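Local coordinates for Endoglucanase(Endo-1,4-beta-glucanase)protein (Pseudomonas stutzeri, PDB 6R2J) that probably hydrolyses the beta-1,4-glycosidic bonds of cellulose as a family 5 endoglucanase, and holds cellobiose in its pocket, at residues Lys45-Gln50 and Pro305-Met310; Val122-Ala127 and Arg164-Gln169; Ile141-His146 and Glu204-Phe209. All coordinates share one frame; numbering follows the deposited sequence. Where two conformers were deposited one is given.

Interaction 1: residues Lys45-Gln50 and Pro305-Met310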
loop_
_atom_site.group_PDB
_atom_site.type_symbol
_atom_site.label_atom_id
_atom_site.label_comp_id
_atom_site.label_asym_id
_atom_site.label_seq_id
_atom_site.Cartn_x
_atom_site.Cartn_y
_atom_site.Cartn_z
ATOM N N LYS A 45 11.195 5.885 13.835
ATOM C CA LYS A 45 11.082 6.710 15.034
ATOM C C LYS A 45 10.348 8.015 14.740
ATOM O O LYS A 45 9.465 8.429 15.504
ATOM C CB LYS A 45 12.482 7.002 15.579
ATOM C CG LYS A 45 12.575 7.819 16.892
ATOM C CD LYS A 45 11.543 7.433 17.915
ATOM C CE LYS A 45 11.829 8.067 19.266
ATOM N NZ LYS A 45 12.974 8.993 19.278
ATOM N N TYR A 46 10.713 8.694 13.652
ATOM C CA TYR A 46 10.010 9.922 13.304
ATOM C C TYR A 46 8.508 9.676 13.174
ATOM O O TYR A 46 7.700 10.389 13.772
ATOM C CB TYR A 46 10.559 10.531 12.013
ATOM C CG TYR A 46 9.745 11.742 11.602
ATOM C CD1 TYR A 46 9.857 12.932 12.281
ATOM C CD2 TYR A 46 8.832 11.670 10.555
ATOM C CE1 TYR A 46 9.074 14.027 11.919
ATOM C CE2 TYR A 46 8.068 12.731 10.182
ATOM C CZ TYR A 46 8.178 13.913 10.862
ATOM O OH TYR A 46 7.395 14.986 10.491
ATOM N N TYR A 47 8.102 8.689 12.379
ATOM C CA TYR A 47 6.667 8.536 12.127
ATOM C C TYR A 47 5.947 8.042 13.365
ATOM O O TYR A 47 4.850 8.502 13.672
ATOM C CB TYR A 47 6.419 7.675 10.889
ATOM C CG TYR A 47 6.871 8.408 9.649
ATOM C CD1 TYR A 47 6.084 9.424 9.071
ATOM C CD2 TYR A 47 8.104 8.142 9.095
ATOM C CE1 TYR A 47 6.517 10.132 7.947
ATOM C CE2 TYR A 47 8.555 8.819 7.981
ATOM C CZ TYR A 47 7.768 9.805 7.389
ATOM O OH TYR A 47 8.247 10.449 6.265
ATOM N N ALA A 48 6.572 7.153 14.130
ATOM C CA ALA A 48 6.021 6.812 15.442
ATOM C C ALA A 48 5.845 8.058 16.302
ATOM O O ALA A 48 4.825 8.222 16.988
ATOM C CB ALA A 48 6.953 5.840 16.165
ATOM N N ASP A 49 6.839 8.948 16.295
ATOM C CA ASP A 49 6.729 10.150 17.120
ATOM C C ASP A 49 5.529 10.999 16.711
ATOM O O ASP A 49 4.962 11.726 17.533
ATOM C CB ASP A 49 8.022 10.970 17.033
ATOM C CG ASP A 49 9.135 10.416 17.908
ATOM O OD1 ASP A 49 8.914 9.429 18.651
ATOM O OD2 ASP A 49 10.247 10.974 17.845
ATOM N N GLN A 50 5.139 10.928 15.448
ATOM C CA GLN A 50 3.984 11.643 14.931
ATOM C C GLN A 50 2.676 10.895 15.157
ATOM O O GLN A 50 1.633 11.358 14.686
ATOM C CB GLN A 50 4.189 11.897 13.436
ATOM C CG GLN A 50 5.502 12.593 13.089
ATOM C CD GLN A 50 5.593 14.062 13.604
ATOM O OE1 GLN A 50 4.613 14.828 13.554
ATOM N NE2 GLN A 50 6.785 14.451 14.074
ATOM N N PRO A 305 4.084 20.032 5.250
ATOM C CA PRO A 305 2.685 20.475 5.379
ATOM C C PRO A 305 1.702 19.319 5.391
ATOM O O PRO A 305 0.624 19.420 5.981
ATOM C CB PRO A 305 2.461 21.381 4.154
ATOM C CG PRO A 305 3.800 21.582 3.502
ATOM C CD PRO A 305 4.727 20.496 4.002
ATOM N N GLN A 306 2.032 18.226 4.707
ATOM C CA GLN A 306 1.138 17.081 4.652
ATOM C C GLN A 306 1.112 16.331 5.970
ATOM O O GLN A 306 0.075 15.749 6.328
ATOM C CB GLN A 306 1.547 16.134 3.522
ATOM C CG GLN A 306 1.615 16.785 2.135
ATOM C CD GLN A 306 3.011 17.280 1.787
ATOM O OE1 GLN A 306 3.786 17.627 2.667
ATOM N NE2 GLN A 306 3.334 17.316 0.491
ATOM N N MET A 307 2.232 16.299 6.699
ATOM C CA MET A 307 2.196 15.736 8.046
ATOM C C MET A 307 1.303 16.578 8.952
ATOM O O MET A 307 0.448 16.049 9.668
ATOM C CB MET A 307 3.627 15.619 8.587
ATOM C CG MET A 307 3.792 14.941 9.941
ATOM S SD MET A 307 3.006 13.357 10.120
ATOM C CE MET A 307 4.185 12.293 9.282
ATOM N N GLU A 308 1.456 17.897 8.911
ATOM C CA GLU A 308 0.607 18.763 9.713
ATOM C C GLU A 308 -0.866 18.601 9.355
ATOM O O GLU A 308 -1.727 18.661 10.239
ATOM C CB GLU A 308 1.091 20.206 9.556
ATOM C CG GLU A 308 2.543 20.408 10.019
ATOM C CD GLU A 308 2.955 21.866 10.022
ATOM O OE1 GLU A 308 2.414 22.631 9.191
ATOM O OE2 GLU A 308 3.825 22.240 10.849
ATOM N N LEU A 309 -1.178 18.359 8.081
ATOM C CA LEU A 309 -2.580 18.160 7.718
ATOM C C LEU A 309 -3.100 16.812 8.204
ATOM O O LEU A 309 -4.287 16.688 8.523
ATOM C CB LEU A 309 -2.763 18.318 6.207
ATOM C CG LEU A 309 -4.222 18.239 5.786
ATOM C CD1 LEU A 309 -4.783 19.461 5.105
ATOM C CD2 LEU A 309 -4.360 17.023 4.863
ATOM N N MET A 310 -2.230 15.798 8.248
ATOM C CA MET A 310 -2.652 14.470 8.674
ATOM C C MET A 310 -3.054 14.469 10.141
ATOM O O MET A 310 -3.967 13.742 10.535
ATOM C CB MET A 310 -1.509 13.473 8.464
ATOM C CG MET A 310 -1.324 12.925 7.053
ATOM S SD MET A 310 -0.160 11.475 7.115
ATOM C CE MET A 310 -0.984 10.474 8.329
#

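Interaction 2: residues Val122-Ala127 and Arg164-Gln169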
loop_
_atom_site.group_PDB
_atom_site.type_symbol
_atom_site.label_atom_id
_atom_site.label_comp_id
_atom_site.label_asym_id
_atom_site.label_seq_id
_atom_site.Cartn_x
_atom_site.Cartn_y
_atom_site.Cartn_z
ATOM N N VAL A 122 6.612 -17.782 -5.005
ATOM C CA VAL A 122 7.359 -16.685 -4.408
ATOM C C VAL A 122 6.624 -16.175 -3.179
ATOM O O VAL A 122 7.246 -15.856 -2.168
ATOM C CB VAL A 122 7.764 -15.592 -5.429
ATOM C CG1 VAL A 122 6.617 -14.725 -5.825
ATOM C CG2 VAL A 122 8.932 -14.806 -4.837
ATOM N N TRP A 123 5.280 -16.146 -3.223
ATOM C CA TRP A 123 4.533 -15.675 -2.059
ATOM C C TRP A 123 4.529 -16.730 -0.959
ATOM O O TRP A 123 4.686 -16.416 0.228
ATOM C CB TRP A 123 3.124 -15.223 -2.463
ATOM C CG TRP A 123 3.108 -13.725 -2.669
ATOM C CD1 TRP A 123 2.801 -13.026 -3.823
ATOM C CD2 TRP A 123 3.453 -12.743 -1.693
ATOM N NE1 TRP A 123 2.950 -11.669 -3.609
ATOM C CE2 TRP A 123 3.347 -11.468 -2.315
ATOM C CE3 TRP A 123 3.861 -12.810 -0.359
ATOM C CZ2 TRP A 123 3.615 -10.279 -1.632
ATOM C CZ3 TRP A 123 4.124 -11.604 0.319
ATOM C CH2 TRP A 123 3.981 -10.365 -0.321
ATOM N N ARG A 124 4.388 -17.993 -1.347
ATOM C CA ARG A 124 4.559 -19.055 -0.374
ATOM C C ARG A 124 5.927 -18.955 0.283
ATOM O O ARG A 124 6.044 -19.025 1.510
ATOM C CB ARG A 124 4.354 -20.410 -1.046
ATOM C CG ARG A 124 4.121 -21.513 -0.012
ATOM C CD ARG A 124 4.055 -22.899 -0.631
ATOM N NE ARG A 124 3.008 -23.041 -1.642
ATOM C CZ ARG A 124 3.228 -23.023 -2.950
ATOM N NH1 ARG A 124 4.453 -22.863 -3.414
ATOM N NH2 ARG A 124 2.226 -23.164 -3.794
ATOM N N LYS A 125 6.975 -18.788 -0.520
ATOM C CA LYS A 125 8.320 -18.694 0.035
ATOM C C LYS A 125 8.476 -17.452 0.893
ATOM O O LYS A 125 9.081 -17.524 1.964
ATOM C CB LYS A 125 9.373 -18.708 -1.073
ATOM C CG LYS A 125 9.818 -20.084 -1.518
ATOM C CD LYS A 125 11.001 -19.933 -2.432
ATOM C CE LYS A 125 11.555 -21.262 -2.890
ATOM N NZ LYS A 125 10.890 -21.681 -4.151
ATOM N N LEU A 126 7.968 -16.297 0.436
ATOM C CA LEU A 126 8.037 -15.089 1.263
ATOM C C LEU A 126 7.264 -15.251 2.575
ATOM O O LEU A 126 7.732 -14.824 3.643
ATOM C CB LEU A 126 7.509 -13.881 0.489
ATOM C CG LEU A 126 8.350 -13.372 -0.682
ATOM C CD1 LEU A 126 7.604 -12.322 -1.460
ATOM C CD2 LEU A 126 9.664 -12.849 -0.145
ATOM N N ALA A 127 6.071 -15.856 2.524
ATOM C CA ALA A 127 5.293 -16.029 3.749
ATOM C C ALA A 127 6.004 -16.952 4.736
ATOM O O ALA A 127 5.875 -16.774 5.949
ATOM C CB ALA A 127 3.894 -16.542 3.406
ATOM N N ARG A 164 -1.956 -19.065 2.216
ATOM C CA ARG A 164 -2.758 -19.669 3.271
ATOM C C ARG A 164 -2.377 -21.112 3.513
ATOM O O ARG A 164 -2.867 -21.703 4.486
ATOM C CB ARG A 164 -4.253 -19.540 2.935
ATOM C CG ARG A 164 -4.746 -18.080 2.850
ATOM C CD ARG A 164 -4.837 -17.533 4.265
ATOM N NE ARG A 164 -5.503 -16.241 4.349
ATOM C CZ ARG A 164 -4.956 -15.169 4.894
ATOM N NH1 ARG A 164 -3.739 -15.217 5.413
ATOM N NH2 ARG A 164 -5.627 -14.043 4.927
ATOM N N GLU A 165 -1.520 -21.676 2.648
ATOM C CA GLU A 165 -0.942 -22.994 2.894
ATOM C C GLU A 165 0.098 -22.939 4.005
ATOM O O GLU A 165 0.374 -23.952 4.658
ATOM C CB GLU A 165 -0.247 -23.510 1.631
ATOM C CG GLU A 165 -1.124 -23.842 0.431
ATOM C CD GLU A 165 -0.257 -24.170 -0.822
ATOM O OE1 GLU A 165 0.835 -24.749 -0.640
ATOM O OE2 GLU A 165 -0.628 -23.835 -1.976
ATOM N N VAL A 166 0.708 -21.777 4.203
ATOM C CA VAL A 166 1.739 -21.616 5.215
ATOM C C VAL A 166 1.358 -20.636 6.316
ATOM O O VAL A 166 1.922 -20.732 7.419
ATOM C CB VAL A 166 3.108 -21.233 4.603
ATOM C CG1 VAL A 166 3.575 -22.279 3.594
ATOM C CG2 VAL A 166 3.050 -19.857 3.997
ATOM N N ASP A 167 0.435 -19.694 6.075
ATOM C CA ASP A 167 0.098 -18.648 7.051
ATOM C C ASP A 167 -1.387 -18.336 6.942
ATOM O O ASP A 167 -1.847 -17.747 5.942
ATOM C CB ASP A 167 0.987 -17.402 6.863
ATOM C CG ASP A 167 0.732 -16.301 7.914
ATOM O OD1 ASP A 167 -0.366 -16.238 8.488
ATOM O OD2 ASP A 167 1.632 -15.460 8.157
ATOM N N ASP A 168 -2.157 -18.723 7.970
ATOM C CA ASP A 168 -3.576 -18.385 8.044
ATOM C C ASP A 168 -3.888 -17.225 8.991
ATOM O O ASP A 168 -5.080 -16.938 9.318
ATOM C CB ASP A 168 -4.338 -19.618 8.450
ATOM C CG ASP A 168 -3.985 -20.043 9.879
ATOM O OD1 ASP A 168 -3.031 -19.439 10.442
ATOM O OD2 ASP A 168 -4.661 -20.932 10.450
ATOM N N GLN A 169 -2.867 -16.467 9.360
ATOM C CA GLN A 169 -3.016 -15.406 10.331
ATOM C C GLN A 169 -2.747 -14.027 9.760
ATOM O O GLN A 169 -3.404 -13.074 10.176
ATOM C CB GLN A 169 -2.131 -15.614 11.573
ATOM C CG GLN A 169 -2.369 -16.871 12.337
ATOM C CD GLN A 169 -3.670 -16.856 13.061
ATOM O OE1 GLN A 169 -3.943 -15.928 13.778
ATOM N NE2 GLN A 169 -4.494 -17.864 12.862
HETATM O O HOH W 1 3.430 -15.412 6.375
#

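Interaction 3: residues Ile141-His146 and Glu204-Phe209. With BGC (beta-D-glucopyranose), chain E; TRS (2-amino-2-hydroxymethyl-propane-1,3-diol), chain G.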
loop_
_atom_site.group_PDB
_atom_site.type_symbol
_atom_site.label_atom_id
_atom_site.label_comp_id
_atom_site.label_asym_id
_atom_site.label_seq_id
_atom_site.Cartn_x
_atom_site.Cartn_y
_atom_site.Cartn_z
ATOM N N ILE A 141 -0.165 -8.243 -2.010
ATOM C CA ILE A 141 0.462 -9.173 -2.938
ATOM C C ILE A 141 0.749 -8.568 -4.311
ATOM O O ILE A 141 1.579 -9.102 -5.052
ATOM C CB ILE A 141 -0.367 -10.470 -3.051
ATOM C CG1 ILE A 141 -1.778 -10.217 -3.576
ATOM C CG2 ILE A 141 -0.496 -11.162 -1.703
ATOM C CD1 ILE A 141 -2.534 -11.469 -3.973
ATOM N N MET A 142 0.122 -7.455 -4.680
ATOM C CA MET A 142 0.492 -6.809 -5.936
ATOM C C MET A 142 0.028 -5.362 -5.940
ATOM O O MET A 142 -1.146 -5.102 -5.722
ATOM C CB MET A 142 -0.150 -7.525 -7.135
ATOM C CG MET A 142 0.250 -7.005 -8.511
ATOM S SD MET A 142 2.033 -7.056 -8.736
ATOM C CE MET A 142 2.403 -8.765 -8.367
ATOM N N ASN A 143 0.929 -4.459 -6.299
ATOM C CA ASN A 143 0.614 -3.058 -6.534
ATOM C C ASN A 143 0.111 -2.807 -7.963
ATOM O O ASN A 143 0.739 -3.205 -8.960
ATOM C CB ASN A 143 1.863 -2.206 -6.238
ATOM C CG ASN A 143 1.654 -0.705 -6.494
ATOM O OD1 ASN A 143 1.004 -0.046 -5.703
ATOM N ND2 ASN A 143 2.208 -0.175 -7.597
ATOM N N GLU A 144 -1.034 -2.139 -8.044
ATOM C CA GLU A 144 -1.537 -1.541 -9.280
ATOM C C GLU A 144 -1.472 -2.442 -10.528
ATOM O O GLU A 144 -0.860 -2.064 -11.532
ATOM C CB GLU A 144 -0.918 -0.184 -9.533
ATOM C CG GLU A 144 -1.317 0.842 -8.438
ATOM C CD GLU A 144 -0.827 2.278 -8.682
ATOM O OE1 GLU A 144 -0.131 2.548 -9.686
ATOM O OE2 GLU A 144 -1.129 3.138 -7.810
ATOM N N PRO A 145 -2.155 -3.577 -10.512
ATOM C CA PRO A 145 -2.350 -4.321 -11.763
ATOM C C PRO A 145 -2.943 -3.431 -12.835
ATOM O O PRO A 145 -3.858 -2.650 -12.581
ATOM C CB PRO A 145 -3.321 -5.444 -11.390
ATOM C CG PRO A 145 -3.626 -5.286 -9.960
ATOM C CD PRO A 145 -2.811 -4.190 -9.344
ATOM N N HIS A 146 -2.434 -3.564 -14.053
ATOM C CA HIS A 146 -3.036 -2.835 -15.150
ATOM C C HIS A 146 -2.750 -3.564 -16.440
ATOM O O HIS A 146 -1.713 -4.217 -16.573
ATOM C CB HIS A 146 -2.483 -1.414 -15.251
ATOM C CG HIS A 146 -1.028 -1.351 -15.609
ATOM N ND1 HIS A 146 -0.573 -1.068 -16.877
ATOM C CD2 HIS A 146 0.079 -1.512 -14.850
ATOM C CE1 HIS A 146 0.751 -1.045 -16.878
ATOM N NE2 HIS A 146 1.169 -1.314 -15.660
ATOM N N GLU A 204 -8.094 -3.016 -1.624
ATOM C CA GLU A 204 -7.245 -1.845 -1.521
ATOM C C GLU A 204 -7.238 -1.156 -2.867
ATOM O O GLU A 204 -6.921 -1.785 -3.883
ATOM C CB GLU A 204 -5.791 -2.196 -1.205
ATOM C CG GLU A 204 -4.860 -1.028 -1.537
ATOM C CD GLU A 204 -3.388 -1.353 -1.256
ATOM O OE1 GLU A 204 -3.066 -2.494 -0.819
ATOM O OE2 GLU A 204 -2.552 -0.463 -1.495
ATOM N N ALA A 205 -7.522 0.146 -2.843
ATOM C CA ALA A 205 -7.507 1.015 -4.008
ATOM C C ALA A 205 -6.597 2.202 -3.718
ATOM O O ALA A 205 -6.258 2.492 -2.559
ATOM C CB ALA A 205 -8.900 1.568 -4.346
ATOM N N HIS A 206 -6.256 2.906 -4.808
ATOM C CA HIS A 206 -5.422 4.098 -4.822
ATOM C C HIS A 206 -6.247 5.246 -5.357
ATOM O O HIS A 206 -7.200 5.044 -6.109
ATOM C CB HIS A 206 -4.186 3.873 -5.691
ATOM C CG HIS A 206 -3.289 2.814 -5.137
ATOM N ND1 HIS A 206 -2.186 2.329 -5.796
ATOM C CD2 HIS A 206 -3.354 2.127 -3.969
ATOM C CE1 HIS A 206 -1.616 1.386 -5.065
ATOM N NE2 HIS A 206 -2.280 1.274 -3.934
ATOM N N LEU A 207 -5.888 6.452 -4.939
ATOM C CA LEU A 207 -6.711 7.604 -5.273
ATOM C C LEU A 207 -5.868 8.866 -5.223
ATOM O O LEU A 207 -5.311 9.202 -4.178
ATOM C CB LEU A 207 -7.894 7.704 -4.288
ATOM C CG LEU A 207 -8.961 8.804 -4.431
ATOM C CD1 LEU A 207 -10.235 8.325 -3.688
ATOM C CD2 LEU A 207 -8.455 10.156 -3.940
ATOM N N TYR A 208 -5.802 9.565 -6.346
ATOM C CA TYR A 208 -5.131 10.841 -6.442
ATOM C C TYR A 208 -6.114 11.888 -6.954
ATOM O O TYR A 208 -7.235 11.585 -7.369
ATOM C CB TYR A 208 -3.885 10.726 -7.320
ATOM C CG TYR A 208 -2.793 9.882 -6.698
ATOM C CD1 TYR A 208 -1.875 10.448 -5.829
ATOM C CD2 TYR A 208 -2.675 8.520 -7.000
ATOM C CE1 TYR A 208 -0.852 9.683 -5.276
ATOM C CE2 TYR A 208 -1.691 7.733 -6.426
ATOM C CZ TYR A 208 -0.759 8.317 -5.580
ATOM O OH TYR A 208 0.259 7.574 -5.033
ATOM N N PHE A 209 -5.688 13.138 -6.920
ATOM C CA PHE A 209 -6.609 14.248 -7.115
ATOM C C PHE A 209 -6.489 14.947 -8.469
ATOM O O PHE A 209 -7.241 15.903 -8.704
ATOM C CB PHE A 209 -6.367 15.292 -6.017
ATOM C CG PHE A 209 -6.649 14.809 -4.625
ATOM C CD1 PHE A 209 -7.454 13.682 -4.401
ATOM C CD2 PHE A 209 -6.152 15.514 -3.536
ATOM C CE1 PHE A 209 -7.729 13.258 -3.118
ATOM C CE2 PHE A 209 -6.450 15.121 -2.251
ATOM C CZ PHE A 209 -7.226 13.980 -2.039
HETATM C C2 BGC E . -5.120 5.285 -11.766
HETATM C C3 BGC E . -5.487 4.657 -10.459
HETATM C C4 BGC E . -4.214 4.686 -9.679
HETATM C C5 BGC E . -3.281 5.831 -9.919
HETATM C C6 BGC E . -2.172 5.579 -8.942
HETATM C C1 BGC E . -4.014 6.342 -12.018
HETATM O O2 BGC E . -6.417 5.539 -12.444
HETATM O O3 BGC E . -5.959 3.312 -10.602
HETATM O O4 BGC E . -4.780 4.502 -8.402
HETATM O O5 BGC E . -2.826 5.748 -11.353
HETATM O O6 BGC E . -1.018 6.331 -9.401
HETATM C C TRS G . 2.461 4.940 -7.589
HETATM C C1 TRS G . 2.918 3.668 -6.853
HETATM C C2 TRS G . 2.703 6.203 -6.740
HETATM C C3 TRS G . 3.194 5.057 -8.948
HETATM N N TRS G . 0.998 4.821 -7.779
HETATM O O1 TRS G . 1.899 2.703 -6.896
HETATM O O2 TRS G . 2.051 7.337 -7.302
HETATM O O3 TRS G . 3.006 3.872 -9.703
#

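Interaction 1: residues Lys45-Gln50 and Pro305-Met310
Met307 reaches across from helix 305-311 and makes every contact that 305-310 has with Tyr46, Tyr47 and Gln50. Its chain sets out with CG anti to the backbone nitrogen (chi1 -175°), then bends at both later torsions, which lays CG and SD along Gln50 and turns CE in toward the two tyrosines. Met307 CG passes Tyr46 OH at 3.6 Å and Gln50 OE1 at 3.7 Å. Met307 SD lies alongside the aliphatic part of Gln50, 3.8 Å from Gln50 CB. Met307 CE ends at the edge of the Tyr47 ring, 3.4 Å from Tyr47 CD1 and near the ring plane. Across from it, Gln50 CG sits over one face of Tyr46, and Tyr46 CD2 over the centre of the Tyr47 ring. The polar tips find hydrogen bonds outside the two segments: Tyr46 OH with Asp303, Tyr47 OH with Glu297, Gln50 OE1 only weakly with Arg311. One turn further on, Met310 packs on Ile296 and on Met266 of helix 260-276. Helix 41-49 follows strand 14-18 and helix 305-311 follows strand 280-285, neighbours in the barrel. A flexible thioether meeting them by van der Waals contact alone implies close shape matching with little directional demand.

Interaction 2: residues Val122-Ala127 and Arg164-Gln169
Helix 116-130 and the end of helix 152-166 come nearest where Arg124 faces Val166, with CA atoms 6.8 Å apart, and where Ala127 faces Asp167, at 6.7 Å between their CA atoms. Arg124 sends its chain out extended and then turns it at chi3 (-58°), which brings the guanidinium group beside the Glu165 carboxylate. Arg124 NE donates to Glu165 OE1 at 2.9 Å, but the bond is bent, the angle at the hydrogen being 137°, and the donor stands above the carboxylate plane, 54° out of it. A second, weak bond runs from Arg124 NH2 to Glu165 OE2, so the salt bridge leans on NE. Closer to the backbones the contact is apolar. Val166 CG1 lies against the methylene CG of Arg124, crossing that chain at about a right angle, while Val166 CG2 presses on Ala127 CB at 3.5 Å, a tight fit for two methyls. A water closes the far end, donating to Ala127 O at 2.8 Å and also to Asp167 OD2. Asp167 OD1 accepts from Gln169 N at 2.7 Å, an Asx turn that leads the chain away from the helix, and the same oxygen takes Thr170 N. Further along, Arg124 also rests on Ala162, and Trp123 packs inward against Ala159 and Ile163 of helix 152-166 and Met98 of strand 93-98. The pair are thus neighbouring outer helices of the barrel, lying before and after strand 136-140, and the turn at Asp167 leads on to strand 171-175.

Interaction 3: residues Ile141-His146 and Glu204-Phe209
Glu144 OE2 is held by two donors, His206 ND1, which reaches it along a nearly straight line, and the amine of a bound Tris molecule, probably from the crystallisation liquor. Tris N lies 2.7 Å from Glu144 OE2. The modelled distance from His206 ND1 to Glu144 OE2, 2.4 Å, is very short and its exact value is doubtful. OE2 meets the ring at its edge, near its plane, while the carboxylate plane is turned 57° from the imidazole. At the other ring nitrogen, His206 NE2 donates to Glu204 OE2 at 3.0 Å, in the plane of the ring. Bonds at both nitrogens probably fix the rotation of the imidazole. Asn143 OD1 approaches the same edge, 3.1 Å from His206 CE1, but is itself hydrogen-bonded by Arg56, while Asn143 ND2 donates to Tris O1 at 3.0 Å. Tyr208 OH bonds Tris O2 and Glu252, and the edge of the Tyr208 ring meets the glucose, Tyr208 CE2 lying 3.3 Å from its C6. With an alanine in place of His206, Glu144 OE2 and Glu204 OE2 would each lose a donor, and the Glu144 carboxylate would probably be freer to turn. The Asn-Glu-Pro run after strand 136-140, with Glu252 on strand 248-252 beside it, is consistent with the paired-glutamate active site of family 5 TIM barrels.

All three contacts belong to one TIM barrel: two lie among the outer helices, one at the strand ends inside. Interaction 3 is the buried one, lining the sugar pocket, and is almost wholly polar. Interactions 1 and 2 are partly buried, on opposite sides of the chain's centre, their own centres about 32 Å apart. One relies on a methionine between two tyrosines and a glutamine, the other on a surface ion pair beside small methyl groups. Interactions 2 and 3 touch: Trp123 NE1 lies 3.2 Å from Ile141 O, probably a hydrogen bond. Helix 152-166, whose end makes interaction 2, also follows the 141-146 loop of interaction 3. Interaction 1 encloses both along the sequence.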